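Ac-ASP-7 (Ancylostoma caninum, PDB 3S6S) is of unknown function, but as a secreted hookworm protein of the SCP/TAPS family it probably takes part in host-parasite interactions. Local coordinates at residues V109-A114 with K142-G147. Residues are numbered along the deposited sequence; the frame is centred on the assembly and turned at random.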
loop_
_atom_site.group_PDB
_atom_site.type_symbol
_atom_site.label_atom_id
_atom_site.label_comp_id
_atom_site.label_asym_id
_atom_site.label_seq_id
_atom_site.Cartn_x
_atom_site.Cartn_y
_atom_site.Cartn_z
ATOM N N VAL A 109 -0.422 5.562 2.088
ATOM C CA VAL A 109 -1.012 4.250 2.332
ATOM C C VAL A 109 -2.487 4.214 1.955
ATOM O O VAL A 109 -3.018 3.215 1.464
ATOM C CB VAL A 109 -0.897 3.908 3.832
ATOM C CG1 VAL A 109 -1.723 2.661 4.184
ATOM C CG2 VAL A 109 0.574 3.742 4.210
ATOM N N VAL A 110 -3.123 5.351 2.135
ATOM C CA VAL A 110 -4.566 5.432 2.232
ATOM C C VAL A 110 -5.213 6.170 1.034
ATOM O O VAL A 110 -6.435 6.213 0.911
ATOM C CB VAL A 110 -4.878 6.065 3.622
ATOM C CG1 VAL A 110 -5.795 7.269 3.547
ATOM C CG2 VAL A 110 -5.324 4.992 4.604
ATOM N N TYR A 111 -4.364 6.708 0.151
ATOM C CA TYR A 111 -4.751 7.454 -1.046
ATOM C C TYR A 111 -5.597 6.600 -1.985
ATOM O O TYR A 111 -5.092 5.649 -2.575
ATOM C CB TYR A 111 -3.478 7.902 -1.782
ATOM C CG TYR A 111 -3.687 8.749 -3.016
ATOM C CD1 TYR A 111 -2.814 8.668 -4.087
ATOM C CD2 TYR A 111 -4.739 9.658 -3.097
ATOM C CE1 TYR A 111 -2.992 9.455 -5.220
ATOM C CE2 TYR A 111 -4.930 10.436 -4.219
ATOM C CZ TYR A 111 -4.056 10.330 -5.276
ATOM O OH TYR A 111 -4.234 11.117 -6.392
ATOM N N PRO A 112 -6.887 6.949 -2.143
ATOM C CA PRO A 112 -7.847 6.106 -2.882
ATOM C C PRO A 112 -7.508 5.874 -4.354
ATOM O O PRO A 112 -8.057 4.952 -4.942
ATOM C CB PRO A 112 -9.164 6.878 -2.754
ATOM C CG PRO A 112 -8.992 7.717 -1.521
ATOM C CD PRO A 112 -7.542 8.110 -1.517
ATOM N N LYS A 113 -6.598 6.660 -4.930
ATOM C CA LYS A 113 -6.304 6.547 -6.361
ATOM C C LYS A 113 -4.993 5.828 -6.676
ATOM O O LYS A 113 -4.639 5.650 -7.845
ATOM C CB LYS A 113 -6.356 7.916 -7.037
ATOM C CG LYS A 113 -7.732 8.548 -6.944
ATOM C CD LYS A 113 -7.821 9.934 -7.587
ATOM C CE LYS A 113 -9.269 10.448 -7.499
ATOM N NZ LYS A 113 -9.398 11.834 -8.003
ATOM N N ALA A 114 -4.266 5.424 -5.640
ATOM C CA ALA A 114 -3.188 4.461 -5.835
ATOM C C ALA A 114 -3.840 3.110 -6.138
ATOM O O ALA A 114 -4.897 2.808 -5.601
ATOM C CB ALA A 114 -2.290 4.383 -4.588
ATOM N N LYS A 142 0.932 5.502 -7.505
ATOM C CA LYS A 142 0.422 6.863 -7.471
ATOM C C LYS A 142 0.589 7.576 -6.124
ATOM O O LYS A 142 0.176 7.093 -5.076
ATOM C CB LYS A 142 -1.024 6.931 -7.964
ATOM C CG LYS A 142 -1.427 8.341 -8.372
ATOM C CD LYS A 142 -2.796 8.376 -9.038
ATOM C CE LYS A 142 -3.049 9.713 -9.762
ATOM N NZ LYS A 142 -2.800 10.898 -8.889
ATOM N N LYS A 143 1.212 8.746 -6.195
ATOM C CA LYS A 143 1.522 9.578 -5.054
ATOM C C LYS A 143 0.513 10.703 -4.968
ATOM O O LYS A 143 0.281 11.382 -5.952
ATOM C CB LYS A 143 2.906 10.175 -5.267
ATOM C CG LYS A 143 3.284 11.227 -4.273
ATOM C CD LYS A 143 4.692 11.646 -4.543
ATOM C CE LYS A 143 5.257 12.495 -3.417
ATOM N NZ LYS A 143 6.593 13.043 -3.822
ATOM N N PRO A 144 -0.101 10.912 -3.792
ATOM C CA PRO A 144 -1.058 12.020 -3.720
ATOM C C PRO A 144 -0.302 13.347 -3.720
ATOM O O PRO A 144 0.909 13.342 -3.512
ATOM C CB PRO A 144 -1.715 11.803 -2.367
ATOM C CG PRO A 144 -0.630 11.178 -1.537
ATOM C CD PRO A 144 0.120 10.280 -2.480
ATOM N N LYS A 145 -0.985 14.462 -3.965
ATOM C CA LYS A 145 -0.347 15.761 -3.756
ATOM C C LYS A 145 -0.890 16.446 -2.521
ATOM O O LYS A 145 -1.960 16.112 -2.025
ATOM C CB LYS A 145 -0.403 16.697 -4.979
ATOM C CG LYS A 145 -1.256 16.254 -6.149
ATOM C CD LYS A 145 -0.754 16.909 -7.440
ATOM C CE LYS A 145 -0.373 18.378 -7.191
ATOM N NZ LYS A 145 0.427 18.977 -8.298
ATOM N N ASP A 146 -0.128 17.399 -2.009
ATOM C CA ASP A 146 -0.514 18.068 -0.786
ATOM C C ASP A 146 -1.817 18.813 -0.991
ATOM O O ASP A 146 -2.033 19.443 -2.031
ATOM C CB ASP A 146 0.613 18.969 -0.301
ATOM C CG ASP A 146 1.824 18.166 0.144
ATOM O OD1 ASP A 146 2.642 17.796 -0.729
ATOM O OD2 ASP A 146 1.930 17.865 1.357
ATOM N N GLY A 147 -2.700 18.692 -0.010
ATOM C CA GLY A 147 -4.012 19.283 -0.092
ATOM C C GLY A 147 -5.006 18.541 -0.970
ATOM O O GLY A 147 -6.193 18.817 -0.895
HETATM O O HOH W 1 -2.194 13.194 -7.349
#
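Pro144 lies flat against the ring of Tyr111, its CB 3.6 Å from the ring centroid and only 7° off the normal, a CH-pi contact over one face. The opposite face is met, toward its rim, by the backbone N of Lys113. At the ring edge, near its plane, the carbonyl O of Lys142 comes to 3.5 Å from Tyr111 CD1; that same oxygen accepts a hydrogen bond from Gln108. With CG anti to the backbone N (chi1 -177°), the tyrosine reaches from the turn to the 142-147 loop. Tyr111 to Ala114 form a type I beta turn, closed by Ala114 N on Tyr111 O at 3.2 Å, between helix 103-110 and strand 116-123; the contact packs this turn of the SCP/TAPS alpha-beta core against the start of the long loop from strand 133-140 to the disulfide-bonded C-terminal region. Lys142 runs beside the ring, its CG 3.7 Å from Tyr111 CE1, and then bends at its last torsion (chi4 -52°), bringing NZ to donate a 2.9 Å hydrogen bond to Tyr111 OH. This hydroxyl is held chiefly by the carboxylate of Glu148; a water also donates to it at 3.1 Å and reaches Lys143 O only weakly. Lys142 CD, where the chain turns, lies 3.5 Å from Lys113 O, which is also hydrogen-bonded to the Tyr165 hydroxyl. The extended Lys113 chain leads away from residues 142-147 to a cation-pi contact with Tyr164.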